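Long-range contact in variant surface glycoprotein MITAT 1.1 (Trypanosoma brucei brucei, PDB 5LY9), which forms the dense coat on the surface of the parasite, whose antigenic switching lets the trypanosome evade the immune response of its host: residues 63-75 against 274-286. Residues are numbered along the deposited sequence; the frame is centred on the assembly and turned at random.
Sequences QQLTLLRGYFARK and QPTLKALVKTLLL. Unlike the reference sequence in segment 63-75: Leu-65 (reference Ser). With NAG (2-acetamido-2-deoxy-beta-D-glucopyranose), chain C; GOL (glycerol), chain G.
A glycerol, probably left from crystallisation, joins Tyr-71 to Gln-274: its O1 donates to Gln-274 OE1 at 2.6 Å, and its O3 shares a hydrogen bond of 2.7 Å with Tyr-71 OH. Tyr-71 OH is also hydrogen-bonded to Glu-267 N. Glycerol C1 lies over one face of the Tyr-71 ring and Lys-75 CG over the opposite face, both toward the rim. Leu-277 N comes to the ring edge, 3.8 Å from Tyr-71 CD1.

No direct hydrogen bond joins the two helices; Leu-67, Leu-280 and Arg-74 pack as knobs into holes. Leu-67 sits among Leu-277, Leu-280, Val-281 and Leu-285. Its CG is anti to the backbone N (chi1 179°), which carries the methyls to the other helix, with CD1 3.6 Å from Leu-280 CB. Leu-280 is the reciprocal knob. Its CD1 lies on the bare backbone of Gly-70, 3.3 Å from Gly-70 C. Leu-284 CD1 occupies the room that a side chain on Gly-70 would need.

The pair belongs to the N-terminal domain of an A-type variant surface glycoprotein. Here the short helix 275-285 packs on the start of the long helix 62-114, their segment axes at 126° and 9.3 Å apart. Helix 24-55 touches other side chains of the long helix.

Arg-74 runs extended past Thr-276 and Leu-280. Leu-280 CD2 lies over one face of its guanidinium, 3.6 Å from Arg-74 NE. A water in the guanidinium plane accepts from Arg-74 NH1 at 3.0 Å and makes a weak bond to Thr-283 OG1. Arg-74 NH2 forms a salt bridge with Asp-348 of the second subunit, and Leu-284 packs on Asn-352 of that subunit.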
# COMPACT_ATOMS: atom_id res chain seq x y z
N GLN A 63 1.28 38.83 13.23
CA GLN A 63 2.21 38.38 12.25
C GLN A 63 2.87 37.04 12.63
O GLN A 63 3.03 36.19 11.77
CB GLN A 63 3.30 39.39 11.94
CG GLN A 63 2.76 40.66 11.28
CD GLN A 63 3.89 41.68 10.97
OE1 GLN A 63 4.98 41.33 10.62
NE2 GLN A 63 3.58 42.94 11.06
N GLN A 64 3.24 36.86 13.89
CA GLN A 64 3.82 35.58 14.36
C GLN A 64 2.83 34.43 14.12
O GLN A 64 3.17 33.37 13.60
CB GLN A 64 4.09 35.66 15.86
CG GLN A 64 5.15 36.67 16.22
CD GLN A 64 4.69 38.11 16.43
OE1 GLN A 64 3.61 38.53 16.05
NE2 GLN A 64 5.59 38.91 17.00
N LEU A 65 1.58 34.67 14.43
CA LEU A 65 0.57 33.59 14.36
C LEU A 65 0.14 33.30 12.89
O LEU A 65 -0.08 32.15 12.51
CB LEU A 65 -0.63 33.96 15.22
CG LEU A 65 -0.28 33.94 16.73
CD1 LEU A 65 -1.47 34.33 17.54
CD2 LEU A 65 0.14 32.56 17.16
N THR A 66 0.06 34.34 12.08
CA THR A 66 -0.19 34.18 10.64
C THR A 66 0.88 33.29 10.02
O THR A 66 0.58 32.38 9.27
CB THR A 66 -0.27 35.50 9.94
OG1 THR A 66 -1.41 36.25 10.41
CG2 THR A 66 -0.40 35.36 8.46
N LEU A 67 2.12 33.61 10.32
CA LEU A 67 3.27 32.86 9.85
C LEU A 67 3.19 31.43 10.26
O LEU A 67 3.39 30.49 9.43
CB LEU A 67 4.52 33.49 10.36
CG LEU A 67 5.77 32.76 9.93
CD1 LEU A 67 5.95 32.73 8.39
CD2 LEU A 67 6.95 33.33 10.61
N LEU A 68 2.87 31.15 11.54
CA LEU A 68 2.84 29.79 12.00
C LEU A 68 1.67 29.02 11.36
O LEU A 68 1.84 27.86 11.00
CB LEU A 68 2.74 29.75 13.54
CG LEU A 68 4.02 30.15 14.22
CD1 LEU A 68 3.78 30.44 15.73
CD2 LEU A 68 5.09 29.14 14.05
N ARG A 69 0.52 29.67 11.20
CA ARG A 69 -0.66 29.05 10.55
C ARG A 69 -0.30 28.69 9.13
O ARG A 69 -0.61 27.60 8.68
CB ARG A 69 -1.78 30.06 10.60
CG ARG A 69 -3.08 29.64 9.90
CD ARG A 69 -3.35 30.40 8.62
NE ARG A 69 -4.67 30.02 8.15
CZ ARG A 69 -5.82 30.56 8.57
NH1 ARG A 69 -5.87 31.61 9.38
NH2 ARG A 69 -6.94 30.02 8.17
N GLY A 70 0.34 29.63 8.45
CA GLY A 70 0.79 29.39 7.06
C GLY A 70 1.78 28.27 6.96
O GLY A 70 1.71 27.46 6.00
N TYR A 71 2.70 28.19 7.94
CA TYR A 71 3.66 27.13 7.99
C TYR A 71 3.04 25.77 8.16
O TYR A 71 3.30 24.82 7.40
CB TYR A 71 4.69 27.43 9.06
CG TYR A 71 5.52 26.30 9.47
CD1 TYR A 71 6.70 26.02 8.84
CD2 TYR A 71 5.10 25.51 10.50
CE1 TYR A 71 7.41 24.92 9.19
CE2 TYR A 71 5.76 24.41 10.85
CZ TYR A 71 6.97 24.11 10.22
OH TYR A 71 7.72 23.01 10.67
N PHE A 72 2.18 25.66 9.13
CA PHE A 72 1.53 24.36 9.33
C PHE A 72 0.67 23.98 8.12
O PHE A 72 0.66 22.81 7.71
CB PHE A 72 0.63 24.38 10.59
CG PHE A 72 1.40 24.48 11.88
CD1 PHE A 72 2.42 23.60 12.17
CD2 PHE A 72 1.07 25.43 12.84
CE1 PHE A 72 3.17 23.68 13.37
CE2 PHE A 72 1.82 25.55 14.02
CZ PHE A 72 2.86 24.69 14.27
N ALA A 73 -0.03 24.93 7.54
CA ALA A 73 -0.76 24.65 6.29
C ALA A 73 0.14 24.13 5.18
O ALA A 73 -0.17 23.08 4.60
CB ALA A 73 -1.48 25.87 5.82
N ARG A 74 1.23 24.79 4.90
CA ARG A 74 2.15 24.26 3.87
C ARG A 74 2.59 22.87 4.21
O ARG A 74 2.69 22.02 3.33
CB ARG A 74 3.39 25.15 3.60
CG ARG A 74 3.08 26.36 2.78
CD ARG A 74 4.32 26.86 2.06
NE ARG A 74 4.03 28.03 1.26
CZ ARG A 74 4.94 28.76 0.67
NH1 ARG A 74 6.25 28.44 0.71
NH2 ARG A 74 4.56 29.82 -0.00
N LYS A 75 2.91 22.64 5.47
CA LYS A 75 3.47 21.37 5.85
C LYS A 75 2.46 20.24 5.77
O LYS A 75 2.81 19.14 5.32
CB LYS A 75 4.10 21.40 7.21
CG LYS A 75 5.41 22.23 7.19
CD LYS A 75 6.58 21.55 6.43
CE LYS A 75 7.10 20.33 7.15
NZ LYS A 75 7.88 19.36 6.37
N GLN A 274 14.71 26.80 8.45
CA GLN A 274 13.51 26.01 8.23
C GLN A 274 12.92 26.52 6.92
O GLN A 274 12.39 27.65 6.84
CB GLN A 274 12.57 26.18 9.42
CG GLN A 274 13.13 25.66 10.75
CD GLN A 274 12.16 25.78 11.87
OE1 GLN A 274 10.98 25.96 11.66
NE2 GLN A 274 12.64 25.67 13.07
N PRO A 275 13.07 25.73 5.83
CA PRO A 275 12.85 26.40 4.52
C PRO A 275 11.42 26.84 4.27
O PRO A 275 11.22 27.89 3.62
CB PRO A 275 13.33 25.39 3.45
CG PRO A 275 13.66 24.18 4.21
CD PRO A 275 13.75 24.42 5.67
N THR A 276 10.46 26.15 4.87
CA THR A 276 9.05 26.49 4.65
C THR A 276 8.79 27.76 5.44
O THR A 276 8.13 28.67 4.98
CB THR A 276 8.13 25.36 5.11
OG1 THR A 276 8.47 24.19 4.35
CG2 THR A 276 6.68 25.74 4.94
N LEU A 277 9.29 27.80 6.68
CA LEU A 277 9.13 29.01 7.51
C LEU A 277 9.73 30.22 6.82
O LEU A 277 9.11 31.28 6.72
CB LEU A 277 9.72 28.79 8.93
CG LEU A 277 9.24 29.77 10.00
CD1 LEU A 277 7.76 29.59 10.24
CD2 LEU A 277 10.08 29.60 11.26
N LYS A 278 10.96 30.09 6.39
CA LYS A 278 11.68 31.21 5.83
C LYS A 278 10.96 31.70 4.58
O LYS A 278 10.82 32.92 4.37
CB LYS A 278 13.13 30.75 5.48
CG LYS A 278 13.99 31.86 4.92
CD LYS A 278 15.26 31.30 4.33
CE LYS A 278 16.20 32.46 4.15
NZ LYS A 278 17.36 32.00 3.31
N ALA A 279 10.51 30.75 3.74
CA ALA A 279 9.81 31.13 2.45
C ALA A 279 8.53 31.87 2.74
O ALA A 279 8.18 32.83 2.03
CB ALA A 279 9.53 29.94 1.61
N LEU A 280 7.83 31.45 3.80
CA LEU A 280 6.56 32.15 4.14
C LEU A 280 6.78 33.57 4.70
O LEU A 280 5.86 34.37 4.64
CB LEU A 280 5.71 31.35 5.10
CG LEU A 280 5.03 30.16 4.47
CD1 LEU A 280 4.62 29.18 5.53
CD2 LEU A 280 3.88 30.67 3.66
N VAL A 281 7.96 33.86 5.27
CA VAL A 281 8.24 35.16 5.75
C VAL A 281 8.18 36.11 4.55
O VAL A 281 7.57 37.18 4.60
CB VAL A 281 9.56 35.23 6.54
CG1 VAL A 281 9.94 36.69 6.85
CG2 VAL A 281 9.45 34.42 7.85
N LYS A 282 8.80 35.68 3.49
CA LYS A 282 8.85 36.44 2.25
C LYS A 282 7.47 36.47 1.58
O LYS A 282 6.96 37.55 1.30
CB LYS A 282 9.85 35.83 1.32
CG LYS A 282 9.92 36.67 0.04
CD LYS A 282 11.03 36.22 -0.84
CE LYS A 282 11.03 37.05 -2.14
NZ LYS A 282 11.83 36.30 -3.12
N THR A 283 6.80 35.35 1.51
CA THR A 283 5.45 35.26 0.95
C THR A 283 4.41 36.11 1.65
O THR A 283 3.62 36.77 0.96
CB THR A 283 4.99 33.81 0.95
OG1 THR A 283 5.90 33.09 0.11
CG2 THR A 283 3.51 33.60 0.39
N LEU A 284 4.33 36.06 2.98
CA LEU A 284 3.23 36.65 3.75
C LEU A 284 3.55 37.94 4.43
O LEU A 284 2.67 38.74 4.65
CB LEU A 284 2.76 35.64 4.82
CG LEU A 284 2.06 34.38 4.28
CD1 LEU A 284 1.77 33.41 5.43
CD2 LEU A 284 0.82 34.77 3.45
N LEU A 285 4.81 38.20 4.76
CA LEU A 285 5.11 39.30 5.68
C LEU A 285 5.99 40.41 5.11
O LEU A 285 5.89 41.53 5.55
CB LEU A 285 5.66 38.71 6.99
CG LEU A 285 4.88 37.70 7.79
CD1 LEU A 285 5.56 37.32 9.15
CD2 LEU A 285 3.51 38.18 8.13
N LEU A 286 6.88 40.12 4.18
CA LEU A 286 7.76 41.13 3.64
C LEU A 286 7.06 41.99 2.58
O LEU A 286 6.27 41.48 1.82
CB LEU A 286 8.98 40.52 3.05
CG LEU A 286 9.94 39.84 4.09
CD1 LEU A 286 11.17 39.28 3.39
CD2 LEU A 286 10.36 40.63 5.27
C1 NAG C . 4.37 19.83 14.65
C2 NAG C . 3.75 18.58 15.23
C3 NAG C . 2.41 18.85 15.84
C4 NAG C . 2.59 19.97 16.87
C5 NAG C . 3.20 21.19 16.20
C6 NAG C . 3.49 22.37 17.14
C7 NAG C . 4.33 16.45 14.19
C8 NAG C . 4.11 15.46 13.08
N2 NAG C . 3.60 17.57 14.19
O3 NAG C . 1.95 17.68 16.50
O4 NAG C . 1.28 20.31 17.33
O5 NAG C . 4.45 20.83 15.67
O6 NAG C . 4.21 21.90 18.29
O7 NAG C . 5.17 16.26 15.05
C1 GOL G . 8.13 26.56 13.26
O1 GOL G . 9.47 26.66 13.68
C2 GOL G . 7.51 25.48 14.05
O2 GOL G . 7.39 25.88 15.44
C3 GOL G . 8.49 24.29 13.84
O3 GOL G . 7.71 23.23 13.38
O HOH W 1 7.27 30.33 -1.34